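Local coordinates for beta-lactamase-related domain-containing protein (Bacteroides dorei DSM 17855, PDB 5TGF) that is probably a serine hydrolase of the beta-lactamase-related family that can bind calcium, its substrate unknown, at residues Asp240-Asn244 and Ala245-Pro249; Glu331-Thr334 and Lys335-Gln339. All coordinates share one frame; numbering follows the deposited sequence.

Contact 1: Asp240-Asn244 and Ala245-Pro249; sequences DQVRN and AVVAP
V242 and A245 close a type II' beta turn: the amide N of A245 donates to O of V242 over 3.2 Å. CG1 of V242 does the packing. It lies 4.0 Å from CB of A245 and 3.9 Å from CG2 of V247, whose side chain crosses that of V242 at about a right angle. CG1 is put there by its anti placement to the backbone N (chi1 175°). R243 holds the second position of the turn with positive phi (61°), its CB pointing away from A245-P249.

Behind the turn sits D240, forming an Asx turn. Its OD1 takes the amides of V242 and R243 from the same face of the carboxylate, R243 N at 2.9 Å in a nearly straight bond. The guanidinium of R243 folds back as well, NH2 giving a hydrogen bond to OE1 of Q241 and NE a weak one to O of D240. Further out, Q241 NE2 reaches O of T236. The turn lies in the loop between helices 231-238 and 252-257; V242 touches Y265 and A245 touches T107. One water bridges the chain, donating to O of R243 at 2.7 Å and to O of A245 at 2.6 Å.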
# COMPACT_ATOMS: atom_id res chain seq x y z
N ASP A 240 -13.44 6.82 1.29
CA ASP A 240 -12.88 8.08 0.86
C ASP A 240 -12.19 8.77 2.04
O ASP A 240 -12.86 9.24 2.94
CB ASP A 240 -14.02 8.98 0.35
CG ASP A 240 -13.54 10.34 -0.13
OD1 ASP A 240 -12.33 10.60 -0.23
OD2 ASP A 240 -14.39 11.15 -0.50
N GLN A 241 -10.87 8.84 2.02
CA GLN A 241 -10.14 9.61 3.02
C GLN A 241 -9.53 10.89 2.46
O GLN A 241 -8.83 11.62 3.16
CB GLN A 241 -9.09 8.72 3.70
CG GLN A 241 -9.64 7.46 4.34
CD GLN A 241 -10.55 7.75 5.54
OE1 GLN A 241 -10.62 8.88 6.00
NE2 GLN A 241 -11.22 6.72 6.06
N VAL A 242 -9.76 11.17 1.19
CA VAL A 242 -9.26 12.39 0.56
C VAL A 242 -10.24 13.52 0.88
O VAL A 242 -9.84 14.62 1.24
CB VAL A 242 -9.10 12.21 -0.96
CG1 VAL A 242 -8.69 13.51 -1.60
CG2 VAL A 242 -8.03 11.15 -1.25
N ARG A 243 -11.53 13.22 0.76
CA ARG A 243 -12.61 14.13 1.11
C ARG A 243 -12.61 15.43 0.33
O ARG A 243 -12.77 15.38 -0.89
CB ARG A 243 -12.65 14.27 2.61
CG ARG A 243 -12.84 12.87 3.16
CD ARG A 243 -13.17 12.88 4.60
NE ARG A 243 -12.96 11.60 5.24
CZ ARG A 243 -13.19 11.45 6.54
NH1 ARG A 243 -13.70 12.48 7.20
NH2 ARG A 243 -12.95 10.32 7.16
N ASN A 244 -12.43 16.58 0.96
CA ASN A 244 -12.47 17.85 0.22
C ASN A 244 -11.10 18.34 -0.19
O ASN A 244 -10.96 19.45 -0.71
CB ASN A 244 -13.16 18.94 1.04
CG ASN A 244 -14.59 18.60 1.36
OD1 ASN A 244 -15.38 18.30 0.47
ND2 ASN A 244 -14.93 18.64 2.64
N ALA A 245 -10.06 17.54 0.06
CA ALA A 245 -8.73 17.95 -0.33
C ALA A 245 -8.66 18.12 -1.85
O ALA A 245 -9.26 17.33 -2.59
CB ALA A 245 -7.69 16.93 0.16
N VAL A 246 -7.92 19.13 -2.31
CA VAL A 246 -7.75 19.40 -3.73
C VAL A 246 -6.83 18.37 -4.33
O VAL A 246 -5.70 18.16 -3.84
CB VAL A 246 -7.20 20.82 -4.01
CG1 VAL A 246 -6.84 20.99 -5.50
CG2 VAL A 246 -8.21 21.88 -3.54
N VAL A 247 -7.32 17.70 -5.39
CA VAL A 247 -6.53 16.72 -6.12
C VAL A 247 -6.06 17.39 -7.40
O VAL A 247 -6.88 17.77 -8.25
CB VAL A 247 -7.37 15.49 -6.47
CG1 VAL A 247 -6.57 14.51 -7.33
CG2 VAL A 247 -7.87 14.80 -5.20
N ALA A 248 -4.76 17.47 -7.58
CA ALA A 248 -4.19 18.05 -8.81
C ALA A 248 -4.37 17.11 -9.99
O ALA A 248 -4.45 15.89 -9.81
CB ALA A 248 -2.71 18.35 -8.62
N PRO A 249 -4.42 17.66 -11.21
CA PRO A 249 -4.40 16.82 -12.40
C PRO A 249 -3.22 15.88 -12.41
O PRO A 249 -2.14 16.23 -11.96
CB PRO A 249 -4.28 17.84 -13.57
CG PRO A 249 -4.72 19.14 -13.01
CD PRO A 249 -4.41 19.10 -11.53
O HOH W 1 -11.58 16.27 -3.18

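Contact 2: Glu331-Thr334 and Lys335-Gln339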
# COMPACT_ATOMS: atom_id res chain seq x y z
N GLU A 331 -7.09 -4.94 -15.45
CA GLU A 331 -7.97 -4.75 -16.62
C GLU A 331 -8.07 -6.06 -17.40
O GLU A 331 -9.17 -6.47 -17.80
CB GLU A 331 -7.37 -3.68 -17.56
CG GLU A 331 -8.18 -3.39 -18.82
CD GLU A 331 -7.50 -2.40 -19.76
OE1 GLU A 331 -8.17 -1.52 -20.32
OE2 GLU A 331 -6.28 -2.48 -19.95
N THR A 332 -6.93 -6.71 -17.60
CA THR A 332 -6.87 -7.96 -18.38
C THR A 332 -7.56 -9.10 -17.63
O THR A 332 -8.31 -9.90 -18.23
CB THR A 332 -5.42 -8.30 -18.75
OG1 THR A 332 -4.79 -7.19 -19.41
CG2 THR A 332 -5.34 -9.53 -19.68
N VAL A 333 -7.39 -9.16 -16.32
CA VAL A 333 -8.15 -10.13 -15.51
C VAL A 333 -9.66 -9.88 -15.58
O VAL A 333 -10.45 -10.82 -15.73
CB VAL A 333 -7.65 -10.20 -14.06
CG1 VAL A 333 -8.56 -11.00 -13.16
CG2 VAL A 333 -6.23 -10.77 -14.02
N THR A 334 -10.06 -8.62 -15.51
CA THR A 334 -11.48 -8.29 -15.60
C THR A 334 -12.08 -8.79 -16.91
O THR A 334 -13.11 -9.44 -16.90
CB THR A 334 -11.71 -6.77 -15.41
OG1 THR A 334 -11.47 -6.42 -14.04
CG2 THR A 334 -13.15 -6.40 -15.75
N LYS A 335 -11.36 -8.61 -18.00
CA LYS A 335 -11.79 -9.14 -19.31
C LYS A 335 -11.89 -10.67 -19.28
O LYS A 335 -12.90 -11.24 -19.70
CB LYS A 335 -10.83 -8.68 -20.37
CG LYS A 335 -11.30 -8.83 -21.81
CD LYS A 335 -10.22 -8.29 -22.75
CE LYS A 335 -10.75 -7.94 -24.14
NZ LYS A 335 -11.77 -8.91 -24.62
N ILE A 336 -10.86 -11.32 -18.72
CA ILE A 336 -10.77 -12.77 -18.75
C ILE A 336 -11.88 -13.40 -17.95
O ILE A 336 -12.51 -14.37 -18.42
CB ILE A 336 -9.38 -13.27 -18.28
CG1 ILE A 336 -8.33 -12.95 -19.34
CG2 ILE A 336 -9.41 -14.76 -17.98
CD1 ILE A 336 -6.92 -12.95 -18.80
N VAL A 337 -12.13 -12.93 -16.74
CA VAL A 337 -13.05 -13.63 -15.86
C VAL A 337 -14.50 -13.30 -16.15
O VAL A 337 -15.39 -13.91 -15.58
CB VAL A 337 -12.78 -13.45 -14.34
CG1 VAL A 337 -11.35 -13.84 -13.97
CG2 VAL A 337 -13.05 -12.03 -13.87
N ASN A 338 -14.76 -12.35 -17.05
CA ASN A 338 -16.13 -12.06 -17.47
C ASN A 338 -16.33 -12.50 -18.93
O ASN A 338 -16.68 -11.70 -19.78
CB ASN A 338 -16.43 -10.56 -17.29
CG ASN A 338 -16.51 -10.17 -15.83
OD1 ASN A 338 -17.44 -10.56 -15.14
ND2 ASN A 338 -15.53 -9.41 -15.35
N GLN A 339 -16.02 -13.76 -19.21
CA GLN A 339 -16.02 -14.31 -20.57
C GLN A 339 -15.18 -13.47 -21.52
O GLN A 339 -14.06 -13.84 -21.87
CB GLN A 339 -17.45 -14.48 -21.10
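The carboxamide of N338 turns back on the helix and gives ND2 to the backbone O of T334, 2.9 Å away. That donor is tilted 25° from the carbonyl plane of T334, and the acceptor in turn stands somewhat out of the amide plane. CG2 of T334 lies alongside the same nitrogen at 3.9 Å, the two side chains running side by side and pointing the same way. Having CG beside its own backbone N (chi1 -69°) lets N338 fold back in this way. O of T334 and OD1 of D300, both accepting from ND2, together fix the rotation of the amide, while OD2 of D300 is bonded to OG1 of T334, which also reaches O of S330. Since N338 N adds only a weak bond to O of T334, the side chain supplies the stronger hold on this carbonyl at the end of the helix.

Before that, the regular i to i+4 pattern holds. K335 N binds O of E331, I336 N binds O of T332, and V337 N meets O of V333 at 2.9 Å. Side chains one turn apart pack together: CG2 of T332 meets CD1 of I336 at 3.9 Å, and CG1 of V333 approaches CG1 of V337 at 4.1 Å. CG1 of I336 lies against O of T332 at 3.2 Å. OG1 of T332 turns the other way, to O of V328. E331 and K335 occupy the exposed side.

The buried side meets helix 11-22, the sheet and the chain around Y8 and F10. T332, V333 and I336 lie on helix 11-22 through P12, L13 and I16, whereas V333 and V337 face the six-stranded antiparallel sheet, V333 on W295 and V33, V337 on K35. The C-terminal helix 328-337 thus lies against strands 28-35 and 293-297, with helix 11-22 alongside it.

How the contacts relate
Contact 1 and contact 2 are both local, yet hold different parts of the fold: the first a loop between helices 231-238 and 252-257, the second the end of the C-terminal helix against the sheet. Centred about 18 Å and 23 Å respectively from the centre of the chain, and about 30 Å from each other, each mixes buried with exposed residues. In 240-249, where regular structure is absent, side chains and a water take up backbone groups, with one carboxylate accepting two amides. In 331-339 backbone bonds do most of this work, and a side-chain amide joins in where the helix ends. An aspartate serves both, within the segment in contact 1 and from outside it in contact 2.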